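Local coordinates for DUF917 domain-containing protein (Chromobacterium violaceum, PDB 2O3I), which is of unknown function but belongs to the DUF917 family, whose two domains resemble those of S-methyl thiohydantoin desulfurase-like proteins, at residues P12-A17 with S30-A35; C18-G23 with L230-A235; V65-A70 with N75-P80; L112-A117 with R223-R228; I320-E325 with F332-L337. The protein carries 2 engineered substitutions. All coordinates share one frame; numbering follows the deposited sequence.

Interaction 1. Residues P12-A17 with S30-A35; sequences PLLQGA and SARHLA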
# COMPACT_ATOMS: atom_id res chain seq x y z
N PRO A 12 21.10 -14.43 25.87
CA PRO A 12 21.02 -15.86 25.56
C PRO A 12 19.77 -16.19 24.76
O PRO A 12 19.77 -17.12 23.94
CB PRO A 12 21.02 -16.51 26.95
CG PRO A 12 20.42 -15.47 27.83
CD PRO A 12 21.08 -14.20 27.33
N LEU A 13 18.71 -15.43 25.00
CA LEU A 13 17.44 -15.62 24.32
C LEU A 13 17.56 -15.41 22.82
O LEU A 13 17.04 -16.18 22.02
CB LEU A 13 16.40 -14.65 24.89
CG LEU A 13 15.02 -14.61 24.23
CD1 LEU A 13 14.38 -15.99 24.22
CD2 LEU A 13 14.15 -13.61 24.97
N LEU A 14 18.25 -14.34 22.43
CA LEU A 14 18.40 -14.05 21.03
C LEU A 14 19.33 -15.06 20.37
O LEU A 14 19.14 -15.41 19.21
CB LEU A 14 18.91 -12.61 20.84
CG LEU A 14 20.24 -12.17 21.44
CD1 LEU A 14 21.36 -12.40 20.42
CD2 LEU A 14 20.15 -10.69 21.80
N GLN A 15 20.33 -15.54 21.12
CA GLN A 15 21.27 -16.52 20.60
C GLN A 15 20.55 -17.81 20.24
O GLN A 15 20.70 -18.34 19.13
CB GLN A 15 22.35 -16.85 21.63
CG GLN A 15 23.33 -15.73 21.92
CD GLN A 15 24.77 -16.16 21.71
OE1 GLN A 15 25.69 -15.60 22.31
NE2 GLN A 15 24.98 -17.14 20.85
N GLY A 16 19.76 -18.31 21.19
CA GLY A 16 19.02 -19.53 20.98
C GLY A 16 18.00 -19.37 19.87
O GLY A 16 17.86 -20.26 19.03
N ALA A 17 17.31 -18.24 19.87
CA ALA A 17 16.29 -17.95 18.86
C ALA A 17 16.89 -17.86 17.47
O ALA A 17 16.24 -18.21 16.48
CB ALA A 17 15.56 -16.63 19.21
N SER A 30 20.93 -6.43 15.27
CA SER A 30 19.83 -5.53 15.57
C SER A 30 19.14 -5.94 16.86
O SER A 30 18.58 -5.10 17.56
CB SER A 30 18.82 -5.49 14.41
OG SER A 30 18.05 -6.67 14.34
N ALA A 31 19.17 -7.23 17.19
CA ALA A 31 18.55 -7.70 18.42
C ALA A 31 19.35 -7.19 19.61
O ALA A 31 18.77 -6.79 20.62
CB ALA A 31 18.49 -9.22 18.44
N ARG A 32 20.67 -7.20 19.49
CA ARG A 32 21.56 -6.73 20.55
C ARG A 32 21.47 -5.22 20.70
O ARG A 32 21.54 -4.70 21.81
CB ARG A 32 23.01 -7.16 20.27
CG ARG A 32 23.31 -8.61 20.67
CD ARG A 32 24.65 -9.13 20.15
NE ARG A 32 24.91 -10.50 20.57
CZ ARG A 32 25.81 -11.31 20.01
NH1 ARG A 32 26.55 -10.88 19.00
NH2 ARG A 32 25.97 -12.55 20.45
N HIS A 33 21.31 -4.53 19.58
CA HIS A 33 21.18 -3.08 19.61
C HIS A 33 19.98 -2.67 20.45
O HIS A 33 20.04 -1.69 21.20
CB HIS A 33 21.00 -2.54 18.19
CG HIS A 33 22.28 -2.43 17.42
ND1 HIS A 33 22.31 -2.29 16.05
CD2 HIS A 33 23.57 -2.43 17.83
CE1 HIS A 33 23.57 -2.22 15.65
NE2 HIS A 33 24.35 -2.30 16.71
N LEU A 34 18.89 -3.42 20.32
CA LEU A 34 17.67 -3.12 21.06
C LEU A 34 17.77 -3.52 22.53
O LEU A 34 17.34 -2.78 23.42
CB LEU A 34 16.48 -3.83 20.41
CG LEU A 34 15.96 -3.28 19.08
CD1 LEU A 34 14.90 -4.22 18.52
CD2 LEU A 34 15.37 -1.89 19.30
N ALA A 35 18.34 -4.70 22.78
CA ALA A 35 18.49 -5.21 24.14
C ALA A 35 19.46 -4.37 24.98
O ALA A 35 19.30 -4.28 26.20
CB ALA A 35 18.96 -6.65 24.10
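A buried, mainly apolar helix-helix contact near the start of the chain brings Leu14 of the first helix against Ala31 and Arg32 of the second. The short axes through 12-17 and 30-35 run nearly antiparallel, at 163°, and come no closer than 10.4 Å, and Leu14 supplies the largest share of the contact from 12-17. Its CD2 methyl lies 4.0 Å from Ala31 CB, while the small alanine lets the leucine come up against the helix itself. The same CD2 touches the aliphatic part of Arg32, 3.9 Å from CG. Its sister methyl CD1 lies 4.0 Å from Arg32 NE, at a slant to the guanidinium. Leu14 has CG between its backbone N and carbonyl carbon, and this chi1 of 60° turns the branched end toward 30-35, CD2 meeting both residues and CD1 the arginine. With their near-antiparallel axes and the short glycine-rich loop between them, helices 10-19 and 28-35 make a helical hairpin within the N-terminal domain. Arg32 runs extended from CG to NE, crossing Leu14 at about a right angle, and carries its charge past the methyls to the border of the contact. There the guanidinium forms a salt bridge with Glu11 and a hydrogen bond with Gln329, partners that would be expected to fix its rotation; the side chain of Gln15 approaches it as well. Met28, one turn before Arg32, also packs on Leu14. On other sides of the hairpin Leu13 meets Leu226 of helix 225-237, and Leu34 meets Leu112 of helix 111-124.

Interaction 2. Residues C18-G23 with L230-A235; sequences CFFGSG and LKLGRA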
# COMPACT_ATOMS: atom_id res chain seq x y z
N CYS A 18 18.13 -17.38 17.40
CA CYS A 18 18.84 -17.26 16.13
C CYS A 18 19.04 -18.66 15.55
O CYS A 18 18.79 -18.89 14.36
CB CYS A 18 20.20 -16.57 16.34
SG CYS A 18 21.24 -16.42 14.83
N PHE A 19 19.47 -19.60 16.38
CA PHE A 19 19.67 -20.96 15.93
C PHE A 19 18.34 -21.59 15.49
O PHE A 19 18.30 -22.34 14.53
CB PHE A 19 20.33 -21.82 17.02
CG PHE A 19 20.65 -23.22 16.57
CD1 PHE A 19 21.72 -23.45 15.72
CD2 PHE A 19 19.85 -24.29 16.96
CE1 PHE A 19 21.99 -24.74 15.25
CE2 PHE A 19 20.11 -25.58 16.49
CZ PHE A 19 21.18 -25.80 15.63
N PHE A 20 17.26 -21.28 16.20
CA PHE A 20 15.95 -21.83 15.84
C PHE A 20 15.30 -21.01 14.71
O PHE A 20 14.18 -21.30 14.30
CB PHE A 20 15.01 -21.86 17.06
CG PHE A 20 15.37 -22.91 18.09
CD1 PHE A 20 15.40 -24.26 17.74
CD2 PHE A 20 15.69 -22.55 19.39
CE1 PHE A 20 15.75 -25.24 18.68
CE2 PHE A 20 16.05 -23.52 20.34
CZ PHE A 20 16.08 -24.87 19.98
N GLY A 21 16.01 -20.00 14.22
CA GLY A 21 15.47 -19.17 13.16
C GLY A 21 15.68 -19.70 11.75
O GLY A 21 15.23 -19.07 10.78
N SER A 22 16.35 -20.84 11.62
CA SER A 22 16.63 -21.46 10.32
C SER A 22 17.27 -20.46 9.35
O SER A 22 16.88 -20.37 8.19
CB SER A 22 15.33 -22.02 9.72
OG SER A 22 15.60 -22.75 8.53
N GLY A 23 18.25 -19.71 9.85
CA GLY A 23 18.95 -18.74 9.02
C GLY A 23 18.35 -17.35 8.94
O GLY A 23 19.04 -16.39 8.61
N LEU A 230 15.62 -19.74 25.07
CA LEU A 230 16.38 -19.24 26.21
C LEU A 230 17.28 -20.32 26.82
O LEU A 230 18.42 -20.05 27.20
CB LEU A 230 15.42 -18.71 27.28
CG LEU A 230 16.06 -18.22 28.59
CD1 LEU A 230 16.97 -17.01 28.32
CD2 LEU A 230 14.97 -17.87 29.59
N LYS A 231 16.78 -21.55 26.91
CA LYS A 231 17.57 -22.63 27.49
C LYS A 231 18.78 -22.94 26.62
O LYS A 231 19.88 -23.16 27.14
CB LYS A 231 16.71 -23.88 27.66
CG LYS A 231 17.45 -25.03 28.33
CD LYS A 231 16.51 -26.18 28.69
CE LYS A 231 17.28 -27.35 29.28
NZ LYS A 231 16.39 -28.52 29.50
N LEU A 232 18.60 -22.95 25.30
CA LEU A 232 19.71 -23.22 24.39
C LEU A 232 20.72 -22.08 24.44
O LEU A 232 21.95 -22.30 24.47
CB LEU A 232 19.21 -23.40 22.96
CG LEU A 232 20.28 -23.37 21.85
CD1 LEU A 232 21.29 -24.48 22.07
CD2 LEU A 232 19.62 -23.50 20.49
N GLY A 233 20.20 -20.85 24.45
CA GLY A 233 21.04 -19.68 24.49
C GLY A 233 21.94 -19.66 25.72
O GLY A 233 23.11 -19.31 25.63
N ARG A 234 21.37 -20.02 26.86
CA ARG A 234 22.13 -20.06 28.10
C ARG A 234 23.29 -21.04 27.97
O ARG A 234 24.41 -20.75 28.39
CB ARG A 234 21.22 -20.45 29.27
CG ARG A 234 20.38 -19.29 29.79
CD ARG A 234 19.36 -19.72 30.83
NE ARG A 234 18.70 -18.56 31.43
CZ ARG A 234 17.69 -18.63 32.28
NH1 ARG A 234 17.20 -19.80 32.66
NH2 ARG A 234 17.17 -17.51 32.78
N ALA A 235 23.03 -22.20 27.38
CA ALA A 235 24.07 -23.20 27.21
C ALA A 235 25.15 -22.70 26.24
O ALA A 235 26.33 -23.00 26.40
CB ALA A 235 23.46 -24.50 26.69
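Leu232 pushes its CD2 methyl against two successive aromatic rings, Phe19 and Phe20, at the point where helix 10-19 gives way to a turn. The methyl is equally close to both: 3.6 Å from Phe19 CD2 and 3.6 Å from Phe20 CE2. Each ring is met at a slant. Phe19 also touches the methyl with its CB, at 3.9 Å, whereas Phe20 reaches further along the leucine, its CE2 lying 4.1 Å from Leu232 CB. Both side chains leave the backbone toward Leu232 as the helix ends, and their differing first torsions set the two rings round its methyl. Phe19 holds CG opposite its backbone N (chi1 -176°), but Phe20 swings CG to the side beside its own N (chi1 -72°).

In the backbone under the rings, Gly21 N bonds to Cys18 O at 3.0 Å, and a type I turn from Phe19 to Ser22 follows, overlapping it. The turn takes the chain out of the helix toward the C-terminal half, where Phe19 O accepts from Ser321 OG and Ser22 OG is bonded to Ile320 N. Met247 of helix 244-255 packs on both Phe19 and Leu232, and Leu358 of strand 352-358 touches both phenylalanine side chains. Phe20 has a further partner in Arg228, which makes a cation-pi contact with it from the same helix as Leu232. Since no hydrogen bond crosses between 18-23 and 230-235, the contact rests on apolar packing, consistent with burial away from water as its main source of stability.

Interaction 3. Residues V65-A70 with N75-P80; sequences VAYMGA and NQVQWP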
# COMPACT_ATOMS: atom_id res chain seq x y z
N VAL A 65 3.19 -8.94 17.22
CA VAL A 65 3.92 -7.69 17.03
C VAL A 65 5.33 -7.97 16.54
O VAL A 65 5.92 -8.97 16.91
CB VAL A 65 3.98 -6.83 18.34
CG1 VAL A 65 4.84 -7.51 19.41
CG2 VAL A 65 4.52 -5.46 18.02
N ALA A 66 5.86 -7.08 15.70
CA ALA A 66 7.21 -7.27 15.18
C ALA A 66 7.74 -6.08 14.39
O ALA A 66 7.09 -5.04 14.27
CB ALA A 66 7.24 -8.52 14.29
N TYR A 67 8.94 -6.26 13.86
CA TYR A 67 9.58 -5.26 13.02
C TYR A 67 9.51 -5.90 11.63
O TYR A 67 9.59 -7.11 11.49
CB TYR A 67 11.03 -5.05 13.44
CG TYR A 67 11.29 -3.75 14.17
CD1 TYR A 67 11.98 -3.73 15.38
CD2 TYR A 67 10.86 -2.53 13.64
CE1 TYR A 67 12.25 -2.54 16.04
CE2 TYR A 67 11.12 -1.33 14.30
CZ TYR A 67 11.82 -1.34 15.50
OH TYR A 67 12.09 -0.16 16.16
N MSE A 68 9.35 -5.06 10.61
CA MSE A 68 9.26 -5.54 9.24
C MSE A 68 10.02 -4.56 8.33
O MSE A 68 10.08 -3.36 8.61
CB MSE A 68 7.78 -5.62 8.82
CG MSE A 68 7.51 -6.08 7.39
SE MSE A 68 5.61 -5.93 6.90
CE MSE A 68 5.27 -7.77 6.42
N GLY A 69 10.63 -5.08 7.27
CA GLY A 69 11.36 -4.21 6.36
C GLY A 69 12.81 -4.60 6.12
O GLY A 69 13.22 -5.72 6.42
N ALA A 70 13.57 -3.65 5.59
CA ALA A 70 14.98 -3.85 5.27
C ALA A 70 15.88 -3.92 6.52
O ALA A 70 15.84 -3.02 7.36
CB ALA A 70 15.46 -2.73 4.36
N ASN A 75 18.92 -2.39 11.57
CA ASN A 75 20.18 -2.50 12.31
C ASN A 75 20.57 -1.17 12.96
O ASN A 75 21.55 -1.10 13.69
CB ASN A 75 21.33 -2.95 11.40
CG ASN A 75 21.35 -4.45 11.16
OD1 ASN A 75 21.31 -5.24 12.10
ND2 ASN A 75 21.42 -4.85 9.90
N GLN A 76 19.81 -0.12 12.68
CA GLN A 76 20.12 1.20 13.23
C GLN A 76 19.23 1.59 14.41
O GLN A 76 19.52 2.55 15.13
CB GLN A 76 19.97 2.26 12.13
CG GLN A 76 20.86 2.02 10.91
CD GLN A 76 20.62 3.04 9.81
OE1 GLN A 76 20.67 4.25 10.05
NE2 GLN A 76 20.35 2.55 8.60
N VAL A 77 18.16 0.83 14.61
CA VAL A 77 17.22 1.10 15.68
C VAL A 77 17.83 0.85 17.06
O VAL A 77 18.60 -0.09 17.25
CB VAL A 77 15.96 0.24 15.52
CG1 VAL A 77 14.98 0.54 16.62
CG2 VAL A 77 15.33 0.52 14.16
N GLN A 78 17.47 1.71 18.02
CA GLN A 78 17.93 1.62 19.40
C GLN A 78 16.76 1.28 20.32
O GLN A 78 16.91 0.52 21.28
CB GLN A 78 18.55 2.94 19.85
CG GLN A 78 19.89 3.29 19.23
CD GLN A 78 20.98 2.31 19.61
OE1 GLN A 78 21.13 1.26 18.99
NE2 GLN A 78 21.73 2.65 20.66
N TRP A 79 15.60 1.85 20.03
CA TRP A 79 14.38 1.60 20.80
C TRP A 79 13.29 1.15 19.83
O TRP A 79 13.24 1.62 18.70
CB TRP A 79 13.95 2.86 21.56
CG TRP A 79 15.10 3.58 22.22
CD1 TRP A 79 16.01 4.40 21.62
CD2 TRP A 79 15.48 3.49 23.60
NE1 TRP A 79 16.94 4.83 22.54
CE2 TRP A 79 16.63 4.29 23.76
CE3 TRP A 79 14.95 2.82 24.71
CZ2 TRP A 79 17.28 4.44 24.99
CZ3 TRP A 79 15.59 2.96 25.93
CH2 TRP A 79 16.74 3.77 26.06
N PRO A 80 12.41 0.24 20.25
CA PRO A 80 11.34 -0.24 19.37
C PRO A 80 10.12 0.67 19.29
O PRO A 80 9.00 0.24 19.58
CB PRO A 80 11.01 -1.60 19.97
CG PRO A 80 11.14 -1.33 21.43
CD PRO A 80 12.42 -0.51 21.52
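Tyr67 meets Val77 and Pro80 almost entirely through the outer end of its ring. The apolar part has two pieces. Val77 comes from the opposite direction, its CG1 methyl 3.8 Å from Tyr67 CZ, while Pro80, at the end of the segment, meets the tyrosine chiefly through CA, with CB 4.2 Å from Tyr67 CE1. Both approach the ring at a slant. An off-staggered first torsion (chi1 -106°) accompanies the reach of the ring to 75-80. The modelled approach of Tyr67 OH to Val77 CG1 is tighter than a normal contact, and its exact value is doubtful.

The polar part belongs to the hydroxyl. Its hydrogen-bonding partner is Glu161, so an oxygen set among hydrocarbon groups is satisfied from beyond the loop; the carbonyl oxygen of Trp79 also lies near, 3.3 Å from Tyr67 OH.

Strand 61-69 belongs to the mixed sheet, with strands 101-105 and 203-211 on its two sides. Segment 75-80 links the short helix 71-74 to helix 81-96, Pro80 standing at the N-cap of the latter. Around the contact, Val116 and Leu119 of helix 111-124 touch Tyr67 and Pro80 respectively, and Leu34 of helix 28-35 touches Val77.

Interaction 4. Residues L112-A117 with R223-R228; sequences LGFVVA and RGTLSR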
# COMPACT_ATOMS: atom_id res chain seq x y z
N LEU A 112 15.30 -11.37 16.53
CA LEU A 112 14.50 -10.17 16.75
C LEU A 112 13.12 -10.41 17.34
O LEU A 112 12.68 -9.69 18.25
CB LEU A 112 14.29 -9.43 15.43
CG LEU A 112 15.18 -8.25 15.05
CD1 LEU A 112 14.58 -7.64 13.79
CD2 LEU A 112 15.24 -7.21 16.19
N GLY A 113 12.44 -11.41 16.80
CA GLY A 113 11.10 -11.76 17.21
C GLY A 113 10.77 -11.73 18.69
O GLY A 113 9.88 -10.97 19.11
N PHE A 114 11.45 -12.55 19.47
CA PHE A 114 11.17 -12.59 20.89
C PHE A 114 11.59 -11.30 21.59
O PHE A 114 10.88 -10.81 22.46
CB PHE A 114 11.84 -13.82 21.52
CG PHE A 114 11.29 -15.14 21.03
CD1 PHE A 114 9.94 -15.46 21.22
CD2 PHE A 114 12.10 -16.06 20.38
CE1 PHE A 114 9.42 -16.68 20.77
CE2 PHE A 114 11.59 -17.29 19.91
CZ PHE A 114 10.25 -17.59 20.11
N VAL A 115 12.72 -10.74 21.17
CA VAL A 115 13.23 -9.50 21.76
C VAL A 115 12.23 -8.36 21.60
O VAL A 115 11.84 -7.72 22.58
CB VAL A 115 14.59 -9.10 21.10
CG1 VAL A 115 15.10 -7.79 21.69
CG2 VAL A 115 15.61 -10.21 21.33
N VAL A 116 11.79 -8.12 20.37
CA VAL A 116 10.82 -7.06 20.10
C VAL A 116 9.56 -7.26 20.94
O VAL A 116 9.11 -6.35 21.63
CB VAL A 116 10.47 -7.02 18.57
CG1 VAL A 116 9.26 -6.11 18.32
CG2 VAL A 116 11.68 -6.49 17.78
N ALA A 117 8.98 -8.45 20.89
CA ALA A 117 7.78 -8.73 21.67
C ALA A 117 8.01 -8.45 23.15
O ALA A 117 7.16 -7.86 23.82
CB ALA A 117 7.34 -10.18 21.47
N ARG A 223 4.23 -24.41 20.73
CA ARG A 223 4.48 -23.76 22.00
C ARG A 223 5.81 -23.98 22.71
O ARG A 223 6.56 -24.89 22.39
CB ARG A 223 3.34 -24.14 22.94
CG ARG A 223 2.00 -24.00 22.27
CD ARG A 223 0.86 -24.47 23.14
NE ARG A 223 -0.42 -24.20 22.49
CZ ARG A 223 -1.60 -24.44 23.05
NH1 ARG A 223 -1.67 -24.95 24.28
NH2 ARG A 223 -2.71 -24.16 22.38
N GLY A 224 6.07 -23.11 23.69
CA GLY A 224 7.30 -23.19 24.47
C GLY A 224 8.53 -22.82 23.66
O GLY A 224 9.64 -23.15 24.04
N THR A 225 8.31 -22.12 22.56
CA THR A 225 9.41 -21.72 21.67
C THR A 225 10.31 -20.65 22.26
O THR A 225 11.50 -20.60 21.96
CB THR A 225 8.86 -21.23 20.33
OG1 THR A 225 8.01 -20.10 20.56
CG2 THR A 225 8.07 -22.34 19.65
N LEU A 226 9.75 -19.78 23.10
CA LEU A 226 10.57 -18.74 23.70
C LEU A 226 11.47 -19.37 24.76
O LEU A 226 12.68 -19.13 24.77
CB LEU A 226 9.68 -17.64 24.30
CG LEU A 226 10.41 -16.35 24.70
CD1 LEU A 226 9.42 -15.20 24.73
CD2 LEU A 226 11.11 -16.51 26.04
N SER A 227 10.89 -20.18 25.65
CA SER A 227 11.68 -20.80 26.70
C SER A 227 12.78 -21.75 26.19
O SER A 227 13.90 -21.76 26.72
CB SER A 227 10.77 -21.53 27.70
OG SER A 227 9.80 -22.31 27.04
N ARG A 228 12.49 -22.53 25.15
CA ARG A 228 13.51 -23.42 24.63
C ARG A 228 14.63 -22.58 23.98
O ARG A 228 15.79 -22.96 23.99
CB ARG A 228 12.93 -24.41 23.61
CG ARG A 228 12.50 -23.77 22.33
CD ARG A 228 12.46 -24.77 21.19
NE ARG A 228 12.41 -24.03 19.94
CZ ARG A 228 11.93 -24.50 18.80
NH1 ARG A 228 11.46 -25.73 18.73
NH2 ARG A 228 11.90 -23.71 17.73
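Phe114 reaches from helix 111-124 to the first turn of helix 225-237, where Leu226 and Thr225 receive its ring. Its CB bond already points at that helix, and CG, set beside the backbone N (chi1 -66°), lies 4.0 Å from Leu226 CG. The ring then slides past the leucine side chain in the reverse direction. CD1 packs against the branch, 3.6 Å from Leu226 CD1, and CE1 lies 3.7 Å from Leu226 CB; CD2, on the other flank, touches Ala17 of helix 10-19. Over the face stands the backbone itself: Leu226 CA is 3.9 Å from the ring centroid and 19° off the normal, a CH-pi contact.

This is a helix flank meeting a helix beginning, with Gly224 as N-cap at positive phi, and it ties a helix of the N-terminal domain to one of the C-terminal domain.

At the tip, Phe114 CZ lies 3.4 Å from Thr225 OG1, which stands at the ring edge, while CE2 comes near the carbonyl oxygen of Thr225. The threonine hydroxyl is hydrogen-bonded to Asp132, so it adjoins the ring without relying on it for a polar partner. Leu226 also touches Leu13 of helix 10-19 and Phe3 of strand 3-5.

Interaction 5. Residues I320-E325 with F332-L337; sequences ISYFVE and FSNGDL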
# COMPACT_ATOMS: atom_id res chain seq x y z
N ILE A 320 17.12 -25.25 8.80
CA ILE A 320 18.49 -25.47 8.35
C ILE A 320 19.27 -24.41 9.10
O ILE A 320 19.00 -23.22 8.96
CB ILE A 320 18.60 -25.26 6.83
CG1 ILE A 320 17.85 -26.39 6.12
CG2 ILE A 320 20.05 -25.23 6.40
CD1 ILE A 320 17.54 -26.13 4.65
N SER A 321 20.23 -24.85 9.92
CA SER A 321 21.01 -23.91 10.71
C SER A 321 22.49 -24.23 10.75
O SER A 321 22.90 -25.39 10.73
CB SER A 321 20.48 -23.86 12.15
OG SER A 321 19.16 -23.39 12.18
N TYR A 322 23.29 -23.17 10.84
CA TYR A 322 24.74 -23.32 10.88
C TYR A 322 25.22 -23.46 12.32
O TYR A 322 24.54 -23.05 13.27
CB TYR A 322 25.42 -22.08 10.28
CG TYR A 322 24.87 -21.62 8.95
CD1 TYR A 322 24.97 -22.42 7.82
CD2 TYR A 322 24.24 -20.38 8.84
CE1 TYR A 322 24.46 -21.99 6.60
CE2 TYR A 322 23.73 -19.94 7.63
CZ TYR A 322 23.84 -20.75 6.51
OH TYR A 322 23.30 -20.34 5.32
N PHE A 323 26.39 -24.06 12.45
CA PHE A 323 27.05 -24.18 13.74
C PHE A 323 28.54 -24.03 13.48
O PHE A 323 29.16 -24.87 12.82
CB PHE A 323 26.78 -25.51 14.45
CG PHE A 323 27.35 -25.54 15.85
CD1 PHE A 323 28.70 -25.83 16.06
CD2 PHE A 323 26.57 -25.15 16.94
CE1 PHE A 323 29.27 -25.71 17.34
CE2 PHE A 323 27.13 -25.02 18.22
CZ PHE A 323 28.48 -25.30 18.42
N VAL A 324 29.09 -22.93 13.98
CA VAL A 324 30.50 -22.66 13.81
C VAL A 324 31.24 -23.14 15.05
O VAL A 324 31.10 -22.57 16.14
CB VAL A 324 30.74 -21.16 13.59
CG1 VAL A 324 32.18 -20.92 13.14
CG2 VAL A 324 29.75 -20.63 12.55
N GLU A 325 32.01 -24.21 14.90
CA GLU A 325 32.76 -24.78 16.00
C GLU A 325 33.92 -23.87 16.42
O GLU A 325 34.30 -22.96 15.69
CB GLU A 325 33.29 -26.16 15.60
CG GLU A 325 32.19 -27.17 15.33
CD GLU A 325 32.72 -28.56 15.04
OE1 GLU A 325 31.93 -29.53 15.09
OE2 GLU A 325 33.93 -28.69 14.75
N PHE A 332 24.62 -18.25 13.74
CA PHE A 332 24.49 -17.08 12.89
C PHE A 332 23.29 -17.17 11.96
O PHE A 332 22.93 -18.25 11.50
CB PHE A 332 25.72 -16.94 11.99
CG PHE A 332 27.00 -16.66 12.72
CD1 PHE A 332 27.49 -15.35 12.79
CD2 PHE A 332 27.74 -17.69 13.28
CE1 PHE A 332 28.70 -15.08 13.42
CE2 PHE A 332 28.96 -17.43 13.91
CZ PHE A 332 29.44 -16.13 13.98
N SER A 333 22.67 -16.03 11.70
CA SER A 333 21.57 -15.97 10.74
C SER A 333 22.34 -15.63 9.47
O SER A 333 23.48 -15.19 9.53
CB SER A 333 20.60 -14.83 11.07
OG SER A 333 21.19 -13.57 10.79
N ASN A 334 21.72 -15.82 8.31
CA ASN A 334 22.39 -15.50 7.06
C ASN A 334 22.89 -14.05 7.08
O ASN A 334 23.98 -13.76 6.58
CB ASN A 334 21.44 -15.73 5.89
CG ASN A 334 21.16 -17.21 5.67
OD1 ASN A 334 20.00 -17.62 5.54
ND2 ASN A 334 22.22 -18.01 5.64
N GLY A 335 22.09 -13.16 7.65
CA GLY A 335 22.52 -11.77 7.72
C GLY A 335 23.75 -11.64 8.61
O GLY A 335 24.67 -10.87 8.29
N ASP A 336 23.78 -12.38 9.71
CA ASP A 336 24.91 -12.32 10.63
C ASP A 336 26.22 -12.85 10.04
O ASP A 336 27.30 -12.42 10.45
CB ASP A 336 24.59 -13.07 11.93
CG ASP A 336 23.56 -12.35 12.78
OD1 ASP A 336 22.47 -12.91 13.01
OD2 ASP A 336 23.85 -11.22 13.23
N LEU A 337 26.13 -13.78 9.10
CA LEU A 337 27.34 -14.33 8.48
C LEU A 337 28.08 -13.32 7.62
O LEU A 337 29.30 -13.39 7.51
CB LEU A 337 27.02 -15.57 7.63
CG LEU A 337 26.81 -16.91 8.34
CD1 LEU A 337 26.61 -17.99 7.29
CD2 LEU A 337 28.00 -17.25 9.22
O HOH W 1 21.62 -20.42 10.52
O HOH W 2 23.11 -20.77 13.43
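Tyr322 and Phe332 face each other with two water molecules set between their backbones. Water 1 accepts from Tyr322 N and donates to Phe332 O, the latter at 2.7 Å; water 2 accepts from Phe332 N and donates to Tyr322 O, also at 2.7 Å. The exchange is that of a hydrogen-bonded antiparallel pair, opened by one water in each link. Two residues nearer the bend, Val324 and His330 are backbone-bonded directly, in the same register, as in a beta hairpin, and the waters take over as the second arm departs from strand 319-324.

Side chains add apolar contacts. Val324 CG2 lies 3.6 Å from Phe332 CE2, the two groups crossing at about a right angle. Tyr322 CG lies opposite its carbonyl carbon (chi1 -48°), which sends the ring toward Leu337. One face is covered there by a CH-pi contact, Leu337 CD1 being 3.9 Å from the Tyr322 centroid and 29° off the normal. At the ring edge, Phe332 O comes within 3.7 Å of Tyr322 CD2.

The departing arm becomes a short, weakly bonded helix, started by a capping box. Ser333, the N-cap, accepts from Asp336 N at its OG (3.0 Å), and Asp336 OD1 receives a weak bond from Ser333 N. Ser333 OG also donates to Asp336 OD1, 2.6 Å away, coming from above the carboxylate plane. Met28 N gives that oxygen another bond, linking the cap to the beginning of helix 28-35. Strand 319-324 pairs with strand 352-358 of the curled antiparallel sheet, and Val284 and Val295 of that sheet touch Tyr322.

Overall arrangement
Interactions 1, 2 and 4 make one buried, largely helical centre: the first two share helix 10-19, the second and fourth share helix 225-237, and all three touch one another. Their chemistry is mainly apolar, with charge or hydroxyls placed at the margins, and 2 and 4 join the N-terminal domain to the C-terminal one. Interaction 3, only partly buried, lies beside this centre at a strand of the mixed sheet, about 20 Å between centres from interaction 2, and touches 1 and 4. Interaction 5, though buried, belongs to the curled sheet; it alone of the five is described with waters bridging its segments, beside a helix cap, and it reaches the others through its contacts with interaction 2.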